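Side-chain contacts in pyroglutatmate porin OpdO (Pseudomonas aeruginosa, PDB 3SZV), which probably works as an outer-membrane porin of the OprD family, a beta-barrel channel that lets small solutes cross the bacterial outer membrane: residues 125-130 against 164-169; 132-137 against 144-149; 199-202 against 206-209. All coordinates share one frame; numbering follows the deposited sequence.

After strand 120-124 the chain leaves the barrel wall in a long loop, which returns through strand 145-147. Contact 2 (132-137 against 144-149) closes the inner part of this loop, and contact 1 (125-130 against 164-169) lays the loop's first residues on wall strand 159-170, so that contact 2 is nested within the span contact 1 closes. The two touch directly, through Asn-169 with Glu-144 and Lys-130 with Ala-136. Contact 3 (199-202 against 206-209) follows in series and closes the tight hairpin of strands 186-200 and 205-214. Its centre is about 24 Å from that of contact 1 and about 22 Å from that of contact 2, although strand 186-200 pairs directly with strand 159-170.

Contact 1: 125-130 against 164-169. With C8E ((hydroxyethyloxy)tri(ethyloxy)octane), chain I.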
ATOM      1  N   GLY A 125      -9.709  -2.897  15.505  1.00 15.76           N
ATOM      2  CA  GLY A 125     -10.692  -3.576  14.673  1.00 15.62           C
ATOM      3  C   GLY A 125     -10.207  -3.670  13.239  1.00 14.27           C
ATOM      4  O   GLY A 125      -9.106  -4.162  12.996  1.00 15.31           O
ATOM      5  N   ALA A 126     -11.021  -3.217  12.291  1.00 14.82           N
ATOM      6  CA  ALA A 126     -10.615  -3.214  10.889  1.00 13.97           C
ATOM      7  C   ALA A 126      -9.585  -2.115  10.646  1.00 14.36           C
ATOM      8  O   ALA A 126      -9.801  -0.954  11.019  1.00 17.04           O
ATOM      9  CB  ALA A 126     -11.853  -3.017   9.981  1.00 16.21           C
ATOM     10  N   LEU A 127      -8.478  -2.477  10.014  1.00 14.18           N
ATOM     11  CA  LEU A 127      -7.390  -1.533   9.757  1.00 14.32           C
ATOM     12  C   LEU A 127      -6.969  -1.553   8.297  1.00 14.63           C
ATOM     13  O   LEU A 127      -7.013  -2.584   7.629  1.00 15.46           O
ATOM     14  CB  LEU A 127      -6.164  -1.886  10.604  1.00 14.54           C
ATOM     15  CG  LEU A 127      -6.398  -1.886  12.109  1.00 14.34           C
ATOM     16  CD1 LEU A 127      -5.145  -2.425  12.798  1.00 15.82           C
ATOM     17  CD2 LEU A 127      -6.755  -0.493  12.621  1.00 15.97           C
ATOM     18  N   HIS A 128      -6.537  -0.392   7.815  1.00 13.14           N
ATOM     19  CA  HIS A 128      -6.002  -0.260   6.465  1.00 13.46           C
ATOM     20  C   HIS A 128      -5.038   0.912   6.501  1.00 12.66           C
ATOM     21  O   HIS A 128      -5.443   2.056   6.712  1.00 14.55           O
ATOM     22  CB  HIS A 128      -7.117  -0.029   5.425  1.00 14.04           C
ATOM     23  CG  HIS A 128      -6.615   0.044   4.017  1.00 15.74           C
ATOM     24  ND1 HIS A 128      -6.688  -1.021   3.138  1.00 14.12           N
ATOM     25  CD2 HIS A 128      -6.024   1.052   3.331  1.00 17.41           C
ATOM     26  CE1 HIS A 128      -6.160  -0.670   1.980  1.00 15.74           C
ATOM     27  NE2 HIS A 128      -5.747   0.586   2.069  1.00 17.51           N
ATOM     28  N   PHE A 129      -3.749   0.621   6.356  1.00 12.68           N
ATOM     29  CA  PHE A 129      -2.738   1.654   6.496  1.00 12.67           C
ATOM     30  C   PHE A 129      -1.481   1.225   5.752  1.00 11.88           C
ATOM     31  O   PHE A 129      -1.369   0.067   5.303  1.00 12.63           O
ATOM     32  CB  PHE A 129      -2.439   1.907   7.987  1.00 13.76           C
ATOM     33  CG  PHE A 129      -1.817   0.726   8.689  1.00 12.98           C
ATOM     34  CD1 PHE A 129      -2.602  -0.307   9.200  1.00 14.40           C
ATOM     35  CD2 PHE A 129      -0.442   0.642   8.844  1.00 13.10           C
ATOM     36  CE1 PHE A 129      -2.019  -1.403   9.854  1.00 14.02           C
ATOM     37  CE2 PHE A 129       0.150  -0.440   9.490  1.00 14.10           C
ATOM     38  CZ  PHE A 129      -0.628  -1.473   9.994  1.00 13.35           C
ATOM     39  N   LYS A 130      -0.545   2.159   5.620  1.00 11.74           N
ATOM     40  CA  LYS A 130       0.720   1.942   4.934  1.00 11.80           C
ATOM     41  C   LYS A 130       1.864   2.193   5.906  1.00 14.17           C
ATOM     42  O   LYS A 130       1.861   3.175   6.654  1.00 14.35           O
ATOM     43  CB  LYS A 130       0.875   2.925   3.764  1.00 14.46           C
ATOM     44  CG  LYS A 130      -0.306   3.023   2.809  1.00 18.02           C
ATOM     45  CD  LYS A 130      -0.484   1.771   1.981  1.00 17.20           C
ATOM     46  CE  LYS A 130      -1.588   2.016   0.942  1.00 20.89           C
ATOM     47  NZ  LYS A 130      -1.721   0.896  -0.043  1.00 18.30           N
ATOM     48  N   ALA A 164       1.749  -1.545  15.847  1.00 15.42           N
ATOM     49  CA  ALA A 164       0.543  -2.320  15.625  1.00 14.43           C
ATOM     50  C   ALA A 164       0.718  -3.752  16.080  1.00 13.72           C
ATOM     51  O   ALA A 164       1.837  -4.303  16.066  1.00 14.48           O
ATOM     52  CB  ALA A 164       0.148  -2.286  14.146  1.00 17.39           C
ATOM     53  N   HIS A 165      -0.400  -4.340  16.490  1.00 16.16           N
ATOM     54  CA  HIS A 165      -0.533  -5.775  16.658  1.00 14.55           C
ATOM     55  C   HIS A 165      -1.675  -6.223  15.759  1.00 15.61           C
ATOM     56  O   HIS A 165      -2.816  -5.803  15.960  1.00 15.29           O
ATOM     57  CB  HIS A 165      -0.850  -6.135  18.105  1.00 15.84           C
ATOM     58  CG  HIS A 165      -1.215  -7.573  18.283  1.00 16.94           C
ATOM     59  ND1 HIS A 165      -0.279  -8.584  18.260  1.00 19.42           N
ATOM     60  CD2 HIS A 165      -2.416  -8.174  18.455  1.00 20.77           C
ATOM     61  CE1 HIS A 165      -0.887  -9.745  18.424  1.00 20.84           C
ATOM     62  NE2 HIS A 165      -2.185  -9.525  18.543  1.00 23.50           N
ATOM     63  N   LEU A 166      -1.356  -7.058  14.768  1.00 15.25           N
ATOM     64  CA  LEU A 166      -2.347  -7.544  13.813  1.00 13.80           C
ATOM     65  C   LEU A 166      -2.490  -9.036  13.989  1.00 14.65           C
ATOM     66  O   LEU A 166      -1.492  -9.732  14.227  1.00 15.33           O
ATOM     67  CB  LEU A 166      -1.904  -7.274  12.376  1.00 14.45           C
ATOM     68  CG  LEU A 166      -1.382  -5.876  12.040  1.00 13.50           C
ATOM     69  CD1 LEU A 166      -0.927  -5.795  10.583  1.00 15.05           C
ATOM     70  CD2 LEU A 166      -2.431  -4.804  12.363  1.00 15.35           C
ATOM     71  N   ASP A 167      -3.705  -9.554  13.867  1.00 14.87           N
ATOM     72  CA  ASP A 167      -3.852 -10.996  13.957  1.00 16.50           C
ATOM     73  C   ASP A 167      -4.614 -11.659  12.818  1.00 17.05           C
ATOM     74  O   ASP A 167      -4.761 -12.876  12.811  1.00 18.74           O
ATOM     75  CB  ASP A 167      -4.358 -11.446  15.332  1.00 17.37           C
ATOM     76  CG  ASP A 167      -5.789 -11.056  15.598  1.00 18.15           C
ATOM     77  OD1 ASP A 167      -6.441 -10.476  14.700  1.00 17.55           O
ATOM     78  OD2 ASP A 167      -6.264 -11.372  16.717  1.00 20.79           O
ATOM     79  N   ARG A 168      -5.082 -10.866  11.858  1.00 15.08           N
ATOM     80  CA  ARG A 168      -5.758 -11.421  10.681  1.00 17.10           C
ATOM     81  C   ARG A 168      -5.511 -10.572   9.455  1.00 15.58           C
ATOM     82  O   ARG A 168      -5.285  -9.362   9.561  1.00 14.22           O
ATOM     83  CB  ARG A 168      -7.278 -11.484  10.869  1.00 17.50           C
ATOM     84  CG  ARG A 168      -7.764 -12.234  12.103  1.00 19.43           C
ATOM     85  CD  ARG A 168      -7.717 -13.734  11.918  1.00 24.44           C
ATOM     86  NE  ARG A 168      -8.406 -14.405  13.016  1.00 29.23           N
ATOM     87  CZ  ARG A 168      -7.820 -14.785  14.147  1.00 33.49           C
ATOM     88  NH1 ARG A 168      -6.523 -14.571  14.333  1.00 28.37           N
ATOM     89  NH2 ARG A 168      -8.533 -15.387  15.093  1.00 34.89           N
ATOM     90  N   ASN A 169      -5.635 -11.223   8.296  1.00 17.00           N
ATOM     91  CA  ASN A 169      -5.540 -10.613   6.977  1.00 14.43           C
ATOM     92  C   ASN A 169      -6.834 -10.928   6.235  1.00 15.95           C
ATOM     93  O   ASN A 169      -7.196 -12.095   6.099  1.00 18.73           O
ATOM     94  CB  ASN A 169      -4.358 -11.274   6.253  1.00 15.08           C
ATOM     95  CG  ASN A 169      -3.909 -10.550   4.984  1.00 18.45           C
ATOM     96  OD1 ASN A 169      -2.897 -10.951   4.379  1.00 21.22           O
ATOM     97  ND2 ASN A 169      -4.615  -9.512   4.578  1.00 14.83           N
TER
HETATM   98  C4  C8E I 392      14.748  -7.907  12.694  1.00 29.40           C
HETATM   99  C5  C8E I 392      14.183  -7.818  14.108  1.00 43.80           C
HETATM  100  C6  C8E I 392      12.687  -7.531  14.048  1.00 21.66           C
HETATM  101  C7  C8E I 392      11.920  -8.257  15.139  1.00 35.82           C
HETATM  102  C8  C8E I 392      12.092  -7.629  16.516  1.00 50.52           C
HETATM  103  O9  C8E I 392      10.877  -7.743  17.234  1.00 70.81           O
HETATM  104  C10 C8E I 392       9.823  -6.992  16.668  1.00 55.78           C
HETATM  105  C11 C8E I 392       9.322  -6.090  17.787  1.00 61.22           C
HETATM  106  O12 C8E I 392       8.320  -5.187  17.392  1.00 51.80           O
HETATM  107  C13 C8E I 392       7.604  -4.762  18.532  1.00 57.83           C
HETATM  108  C14 C8E I 392       6.145  -4.468  18.206  1.00 58.24           C
HETATM  109  O15 C8E I 392       5.574  -3.778  19.296  1.00 71.47           O
HETATM  110  C16 C8E I 392       4.198  -4.029  19.466  1.00 49.42           C
HETATM  111  C17 C8E I 392       3.410  -2.795  19.018  1.00 53.02           C
HETATM  112  O18 C8E I 392       2.038  -2.917  19.324  1.00 65.04           O
HETATM  113  C19 C8E I 392       1.513  -1.776  19.971  1.00 61.07           C
HETATM  114  C20 C8E I 392       0.282  -1.279  19.219  1.00 47.38           C
HETATM  115  O21 C8E I 392      -0.871  -1.471  20.012  1.00 58.41           O
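Leu-127 and Leu-166 mark the nearest approach of two backbones that do not pair: their CA atoms stand 8.8 Å apart and no hydrogen bond crosses. Residues 164-169 are part of a barrel strand, whereas 125-130, having turned a corner at Gly-125 and Ala-126, belong to the long loop; no backbone bond joins them, and the contact is made by apolar side chains. Leu-166 points beside the loop at CB, but with CG anti to the carbonyl carbon (chi1 -47°) its CD2 branch comes round toward Leu-127, and the two side chains meet at a slant, with Leu-127 CD1 3.6 Å from Leu-166 CD2. That same Leu-166 CD2 reaches the edge of the Phe-129 ring, near its plane, 4.2 Å from Phe-129 CE1. Ala-164 CB approaches the ring obliquely, 4.3 Å from Phe-129 CZ. Further along the strand, Asp-167 and Arg-168 both face Arg-147 in a classic beta bulge, where Arg-168 NH1 turns back to Asp-167 O (2.9 Å), above the carbonyl plane. Around this apolar patch, Leu-150 of strand 149-156 touches Leu-127, Phe-129 and Ala-164, Phe-146 of strand 145-147 touches Leu-166, and Phe-194 of strand 186-200 packs on both Phe-129 and Ala-164.

Contact 2: 132-137 against 144-149; sequences PLVSAN and ELFRGA
Glu-144 reaches Asn-137 because its side chain is fully stretched: CG sits anti to the backbone N (chi1 -179°) and the chain stays extended beyond it, which carries OE1 across to the backbone of the facing segment. The setting is a long loop of the OprD-type beta-barrel that folds inward from the wall, consistent with the pore-narrowing loop of this family. Glu-144 OE1 accepts the N-H of Asn-137 N at 2.9 Å, on the lone pair away from its partner oxygen and nearly straight (165°). In return, Glu-144 N donates to Asn-137 O, also at 2.9 Å, so one residue holds the loop backbone through both its side chain and its main chain. The second carboxylate oxygen is bonded to Asn-169 ND2, and with an N-H group on each oxygen the buried acid is probably kept in its ionised form. The Asn-137 amide points to other partners, among them Asp-293 and Asn-172. Next to this polar clasp, Phe-146 turns its CE1 and CZ atoms to the loop. Ser-135 C lies at the ring edge, near its plane. Val-134 CG2 comes in obliquely, 3.6 Å from Phe-146 CZ, its side chain running past the ring in the opposite sense. Ala-136 CB, also oblique to the ring, sits 3.6 Å from Phe-146 CE1.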
ATOM      1  N   PRO A 132       6.419   0.914   6.377  1.00 11.13           N
ATOM      2  CA  PRO A 132       7.476   0.152   5.706  1.00 10.97           C
ATOM      3  C   PRO A 132       7.323  -1.359   5.875  1.00 11.19           C
ATOM      4  O   PRO A 132       7.540  -2.087   4.890  1.00 12.96           O
ATOM      5  CB  PRO A 132       8.752   0.678   6.379  1.00 11.58           C
ATOM      6  CG  PRO A 132       8.398   2.124   6.677  1.00 11.74           C
ATOM      7  CD  PRO A 132       6.963   2.053   7.153  1.00 13.12           C
ATOM      8  N   LEU A 133       6.969  -1.840   7.059  1.00 10.59           N
ATOM      9  CA  LEU A 133       6.957  -3.289   7.306  1.00 11.40           C
ATOM     10  C   LEU A 133       5.623  -3.960   7.021  1.00 11.70           C
ATOM     11  O   LEU A 133       5.549  -5.191   7.004  1.00 12.22           O
ATOM     12  CB  LEU A 133       7.412  -3.602   8.735  1.00 11.98           C
ATOM     13  CG  LEU A 133       8.855  -3.170   9.010  1.00 12.42           C
ATOM     14  CD1 LEU A 133       9.192  -3.550  10.451  1.00 15.53           C
ATOM     15  CD2 LEU A 133       9.855  -3.827   8.054  1.00 13.28           C
ATOM     16  N   VAL A 134       4.573  -3.166   6.830  1.00 10.92           N
ATOM     17  CA  VAL A 134       3.272  -3.725   6.467  1.00 10.94           C
ATOM     18  C   VAL A 134       2.396  -2.662   5.848  1.00 11.55           C
ATOM     19  O   VAL A 134       2.195  -1.589   6.427  1.00 12.38           O
ATOM     20  CB  VAL A 134       2.582  -4.394   7.665  1.00 12.00           C
ATOM     21  CG1 VAL A 134       2.402  -3.425   8.839  1.00 13.60           C
ATOM     22  CG2 VAL A 134       1.220  -4.932   7.237  1.00 14.72           C
ATOM     23  N   SER A 135       1.908  -2.952   4.643  1.00 11.31           N
ATOM     24  CA  SER A 135       1.039  -2.024   3.915  1.00 11.41           C
ATOM     25  C   SER A 135      -0.136  -2.759   3.309  1.00 10.39           C
ATOM     26  O   SER A 135       0.048  -3.706   2.541  1.00 11.42           O
ATOM     27  CB  SER A 135       1.801  -1.349   2.775  1.00 13.81           C
ATOM     28  OG  SER A 135       2.795  -0.435   3.255  1.00 13.12           O
ATOM     29  N   ALA A 136      -1.344  -2.319   3.641  1.00 11.19           N
ATOM     30  CA  ALA A 136      -2.553  -2.915   3.076  1.00 12.14           C
ATOM     31  C   ALA A 136      -2.706  -2.530   1.620  1.00 12.77           C
ATOM     32  O   ALA A 136      -2.497  -1.376   1.245  1.00 15.62           O
ATOM     33  CB  ALA A 136      -3.777  -2.480   3.872  1.00 13.62           C
ATOM     34  N   ASN A 137      -3.080  -3.503   0.795  1.00 12.79           N
ATOM     35  CA  ASN A 137      -3.264  -3.278  -0.630  1.00 14.50           C
ATOM     36  C   ASN A 137      -4.630  -2.716  -0.982  1.00 15.12           C
ATOM     37  O   ASN A 137      -5.639  -3.057  -0.351  1.00 15.17           O
ATOM     38  CB  ASN A 137      -3.098  -4.597  -1.368  1.00 14.59           C
ATOM     39  CG  ASN A 137      -3.377  -4.464  -2.837  1.00 16.92           C
ATOM     40  OD1 ASN A 137      -4.523  -4.600  -3.285  1.00 18.06           O
ATOM     41  ND2 ASN A 137      -2.339  -4.167  -3.609  1.00 17.39           N
ATOM     42  N   GLU A 144      -7.766  -4.681   0.803  1.00 15.29           N
ATOM     43  CA  GLU A 144      -7.312  -5.564   1.867  1.00 14.96           C
ATOM     44  C   GLU A 144      -7.567  -4.888   3.230  1.00 15.42           C
ATOM     45  O   GLU A 144      -7.428  -3.669   3.362  1.00 15.80           O
ATOM     46  CB  GLU A 144      -5.816  -5.848   1.690  1.00 15.61           C
ATOM     47  CG  GLU A 144      -5.216  -6.789   2.734  1.00 15.58           C
ATOM     48  CD  GLU A 144      -3.721  -6.984   2.568  1.00 16.23           C
ATOM     49  OE1 GLU A 144      -3.065  -6.111   1.984  1.00 14.90           O
ATOM     50  OE2 GLU A 144      -3.198  -8.031   3.015  1.00 15.62           O
ATOM     51  N   LEU A 145      -7.938  -5.673   4.241  1.00 14.06           N
ATOM     52  CA  LEU A 145      -8.058  -5.168   5.611  1.00 14.12           C
ATOM     53  C   LEU A 145      -7.240  -6.058   6.528  1.00 15.17           C
ATOM     54  O   LEU A 145      -7.072  -7.257   6.265  1.00 16.76           O
ATOM     55  CB  LEU A 145      -9.516  -5.178   6.094  1.00 16.02           C
ATOM     56  CG  LEU A 145     -10.496  -4.314   5.318  1.00 13.82           C
ATOM     57  CD1 LEU A 145     -11.913  -4.563   5.807  1.00 17.43           C
ATOM     58  CD2 LEU A 145     -10.121  -2.851   5.456  1.00 16.41           C
ATOM     59  N   PHE A 146      -6.709  -5.474   7.593  1.00 13.41           N
ATOM     60  CA  PHE A 146      -6.143  -6.262   8.677  1.00 13.27           C
ATOM     61  C   PHE A 146      -7.044  -6.145   9.889  1.00 15.20           C
ATOM     62  O   PHE A 146      -7.754  -5.146  10.058  1.00 16.97           O
ATOM     63  CB  PHE A 146      -4.743  -5.762   9.048  1.00 13.36           C
ATOM     64  CG  PHE A 146      -3.774  -5.777   7.911  1.00 12.84           C
ATOM     65  CD1 PHE A 146      -3.189  -4.600   7.459  1.00 15.07           C
ATOM     66  CD2 PHE A 146      -3.433  -6.975   7.301  1.00 15.55           C
ATOM     67  CE1 PHE A 146      -2.273  -4.614   6.407  1.00 15.87           C
ATOM     68  CE2 PHE A 146      -2.505  -6.999   6.238  1.00 16.34           C
ATOM     69  CZ  PHE A 146      -1.944  -5.805   5.798  1.00 15.35           C
ATOM     70  N   ARG A 147      -7.035  -7.170  10.728  1.00 12.96           N
ATOM     71  CA  ARG A 147      -7.672  -7.088  12.032  1.00 14.77           C
ATOM     72  C   ARG A 147      -6.585  -6.840  13.063  1.00 14.07           C
ATOM     73  O   ARG A 147      -5.582  -7.555  13.101  1.00 14.66           O
ATOM     74  CB  ARG A 147      -8.421  -8.382  12.366  1.00 14.77           C
ATOM     75  CG  ARG A 147      -9.342  -8.227  13.582  1.00 15.25           C
ATOM     76  CD  ARG A 147     -10.096  -9.503  13.898  1.00 17.03           C
ATOM     77  NE  ARG A 147      -9.299 -10.390  14.749  1.00 17.21           N
ATOM     78  CZ  ARG A 147      -9.824 -11.357  15.493  1.00 18.97           C
ATOM     79  NH1 ARG A 147     -11.140 -11.568  15.483  1.00 23.04           N
ATOM     80  NH2 ARG A 147      -9.035 -12.099  16.257  1.00 22.67           N
ATOM     81  N   GLY A 148      -6.764  -5.827  13.897  1.00 14.96           N
ATOM     82  CA  GLY A 148      -5.780  -5.593  14.937  1.00 16.76           C
ATOM     83  C   GLY A 148      -5.912  -4.251  15.615  1.00 14.39           C
ATOM     84  O   GLY A 148      -6.972  -3.622  15.583  1.00 16.13           O
ATOM     85  N   ALA A 149      -4.817  -3.819  16.231  1.00 13.79           N
ATOM     86  CA  ALA A 149      -4.761  -2.534  16.901  1.00 15.06           C
ATOM     87  C   ALA A 149      -3.593  -1.746  16.337  1.00 15.42           C
ATOM     88  O   ALA A 149      -2.498  -2.296  16.131  1.00 16.35           O
ATOM     89  CB  ALA A 149      -4.611  -2.724  18.407  1.00 17.65           C
TER

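Contact 3: 199-202 against 206-209; sequences YRLT and TASL. With C8E ((hydroxyethyloxy)tri(ethyloxy)octane), chain B.
Arg-200 and Thr-206 face each other as an antiparallel non-hydrogen-bonded pair on one side of the hairpin, while Tyr-199 and Ala-207, the adjacent hydrogen-bonded pair, point to the other. Two backbone bonds join the latter: Tyr-199 N to Ala-207 O at 2.8 Å and Ala-207 N to Tyr-199 O at the same length. On the polar side the Arg-200 stem crosses the Thr-206 side chain at a slant, with Arg-200 CG 3.7 Å from Thr-206 OG1. Beyond CG the arginine bends at chi3 (67°), and this turns its guanidinium back toward the chain reversal, where NH2 bonds to Pro-203 O. A water in the guanidinium plane accepts from Arg-200 NE (2.9 Å), donates to Thr-202 O (2.8 Å) and is hydrogen-bonded to Thr-206 OG1 (2.7 Å). It thus links both strand ends to the turn.

The side of Tyr-199 and Ala-207 is mainly apolar. Leu-201 leans back over the strand, bringing CD1 to 4.0 Å from Ala-207 CB. A detergent molecule (C8E of chain B) runs along Tyr-199, Ala-207 and Leu-209, its O18 3.5 Å from Ala-207 CB. Tyr-199 CB lies against its C13, while the ring turns away, with CG anti to the backbone N (chi1 -179°). Leu-201 and Thr-202 both face Leu-205, forming a classic beta bulge where the strand ends.

The split chemistry, with charge, hydroxyl and water on one face and aliphatic groups against detergent on the other, implies a barrel wall whose Tyr-199 and Ala-207 side probably meets membrane lipid.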
ATOM      1  N   TYR A 199      11.351  10.321  11.844  1.00 15.25           N
ATOM      2  CA  TYR A 199      11.845  11.502  12.524  1.00 16.05           C
ATOM      3  C   TYR A 199      12.399  12.531  11.552  1.00 17.50           C
ATOM      4  O   TYR A 199      13.345  12.246  10.807  1.00 16.99           O
ATOM      5  CB  TYR A 199      12.917  11.122  13.559  1.00 18.32           C
ATOM      6  CG  TYR A 199      13.423  12.337  14.302  1.00 23.20           C
ATOM      7  CD1 TYR A 199      12.531  13.250  14.836  1.00 21.62           C
ATOM      8  CD2 TYR A 199      14.779  12.593  14.442  1.00 27.89           C
ATOM      9  CE1 TYR A 199      12.963  14.380  15.500  1.00 29.45           C
ATOM     10  CE2 TYR A 199      15.227  13.734  15.112  1.00 31.30           C
ATOM     11  CZ  TYR A 199      14.307  14.620  15.638  1.00 35.45           C
ATOM     12  OH  TYR A 199      14.718  15.759  16.306  1.00 33.81           O
ATOM     13  N   ARG A 200      11.813  13.725  11.561  1.00 19.09           N
ATOM     14  CA  ARG A 200      12.324  14.815  10.746  1.00 18.43           C
ATOM     15  C   ARG A 200      13.548  15.440  11.419  1.00 19.03           C
ATOM     16  O   ARG A 200      13.421  16.264  12.326  1.00 23.85           O
ATOM     17  CB  ARG A 200      11.218  15.843  10.484  1.00 19.95           C
ATOM     18  CG  ARG A 200       9.979  15.198   9.860  1.00 19.64           C
ATOM     19  CD  ARG A 200       8.926  16.225   9.511  1.00 26.67           C
ATOM     20  NE  ARG A 200       9.383  17.094   8.431  1.00 25.11           N
ATOM     21  CZ  ARG A 200       8.695  18.132   7.974  1.00 30.77           C
ATOM     22  NH1 ARG A 200       7.521  18.437   8.515  1.00 32.98           N
ATOM     23  NH2 ARG A 200       9.185  18.865   6.986  1.00 29.00           N
ATOM     24  N   LEU A 201      14.729  14.999  10.993  1.00 20.52           N
ATOM     25  CA  LEU A 201      15.996  15.517  11.530  1.00 20.43           C
ATOM     26  C   LEU A 201      16.149  16.989  11.196  1.00 24.60           C
ATOM     27  O   LEU A 201      16.707  17.759  11.976  1.00 27.63           O
ATOM     28  CB  LEU A 201      17.171  14.741  10.938  1.00 21.52           C
ATOM     29  CG  LEU A 201      17.139  13.215  11.037  1.00 24.82           C
ATOM     30  CD1 LEU A 201      18.413  12.626  10.457  1.00 30.23           C
ATOM     31  CD2 LEU A 201      16.974  12.793  12.478  1.00 30.85           C
ATOM     32  N   THR A 202      15.688  17.346  10.003  1.00 23.30           N
ATOM     33  CA  THR A 202      15.626  18.722   9.545  1.00 24.39           C
ATOM     34  C   THR A 202      14.339  18.814   8.739  1.00 20.99           C
ATOM     35  O   THR A 202      13.689  17.798   8.496  1.00 21.30           O
ATOM     36  CB  THR A 202      16.814  19.094   8.634  1.00 25.45           C
ATOM     37  OG1 THR A 202      16.658  18.458   7.360  1.00 25.07           O
ATOM     38  CG2 THR A 202      18.141  18.657   9.256  1.00 27.98           C
ATOM     39  N   THR A 206      14.306  13.174   6.622  1.00 16.36           N
ATOM     40  CA  THR A 206      13.545  12.323   7.535  1.00 16.20           C
ATOM     41  C   THR A 206      14.151  10.926   7.624  1.00 14.83           C
ATOM     42  O   THR A 206      14.351  10.264   6.606  1.00 16.38           O
ATOM     43  CB  THR A 206      12.081  12.210   7.071  1.00 16.56           C
ATOM     44  OG1 THR A 206      11.528  13.522   7.007  1.00 20.28           O
ATOM     45  CG2 THR A 206      11.263  11.384   8.056  1.00 18.34           C
ATOM     46  N   ALA A 207      14.437  10.497   8.845  1.00 15.24           N
ATOM     47  CA  ALA A 207      15.040   9.197   9.102  1.00 15.64           C
ATOM     48  C   ALA A 207      13.983   8.286   9.694  1.00 16.63           C
ATOM     49  O   ALA A 207      13.215   8.711  10.559  1.00 17.66           O
ATOM     50  CB  ALA A 207      16.194   9.347  10.077  1.00 19.25           C
ATOM     51  N   SER A 208      13.952   7.034   9.250  1.00 15.92           N
ATOM     52  CA  SER A 208      12.946   6.095   9.727  1.00 15.43           C
ATOM     53  C   SER A 208      13.583   4.794  10.172  1.00 14.44           C
ATOM     54  O   SER A 208      14.541   4.317   9.562  1.00 14.74           O
ATOM     55  CB  SER A 208      11.918   5.811   8.632  1.00 14.12           C
ATOM     56  OG  SER A 208      11.183   6.994   8.319  1.00 17.35           O
ATOM     57  N   LEU A 209      13.061   4.231  11.257  1.00 13.18           N
ATOM     58  CA  LEU A 209      13.504   2.930  11.745  1.00 13.27           C
ATOM     59  C   LEU A 209      12.276   2.170  12.237  1.00 12.80           C
ATOM     60  O   LEU A 209      11.571   2.639  13.147  1.00 13.97           O
ATOM     61  CB  LEU A 209      14.534   3.111  12.868  1.00 14.36           C
ATOM     62  CG  LEU A 209      15.135   1.827  13.432  1.00 16.31           C
ATOM     63  CD1 LEU A 209      16.011   1.147  12.381  1.00 15.84           C
ATOM     64  CD2 LEU A 209      15.931   2.139  14.677  1.00 20.62           C
TER
HETATM   65  C3  C8E B 385      10.423  -2.856  18.206  1.00 49.62           C
HETATM   66  C4  C8E B 385      10.856  -1.493  18.734  1.00 49.67           C
HETATM   67  C5  C8E B 385      11.498  -0.652  17.637  1.00 48.73           C
HETATM   68  C6  C8E B 385      11.643   0.797  18.081  1.00 48.77           C
HETATM   69  C7  C8E B 385      11.324   1.745  16.937  1.00 48.61           C
HETATM   70  C8  C8E B 385      12.526   2.597  16.554  1.00 47.71           C
HETATM   71  O9  C8E B 385      12.242   3.946  16.847  1.00 48.01           O
HETATM   72  C10 C8E B 385      13.324   4.795  16.535  1.00 48.08           C
HETATM   73  C11 C8E B 385      12.837   5.746  15.446  1.00 48.87           C
HETATM   74  O12 C8E B 385      13.584   6.942  15.428  1.00 48.25           O
HETATM   75  C13 C8E B 385      13.617   7.507  14.135  1.00 46.26           C
HETATM   76  C14 C8E B 385      15.050   7.810  13.723  1.00 45.77           C
HETATM   77  O15 C8E B 385      15.536   6.692  13.023  1.00 44.57           O
HETATM   78  C16 C8E B 385      16.913   6.465  13.201  1.00 45.81           C
HETATM   79  C17 C8E B 385      17.388   5.692  11.977  1.00 46.63           C
HETATM   80  O18 C8E B 385      17.977   6.551  11.029  1.00 46.66           O
HETATM   81  C19 C8E B 385      18.697   5.808  10.072  1.00 49.95           C
HETATM   82  C20 C8E B 385      18.724   6.530   8.731  1.00 51.12           C
HETATM   83  O21 C8E B 385      19.837   6.058   8.002  1.00 50.95           O
HETATM   84  O   HOH W   1      11.832  16.251   7.057  1.00 19.02           O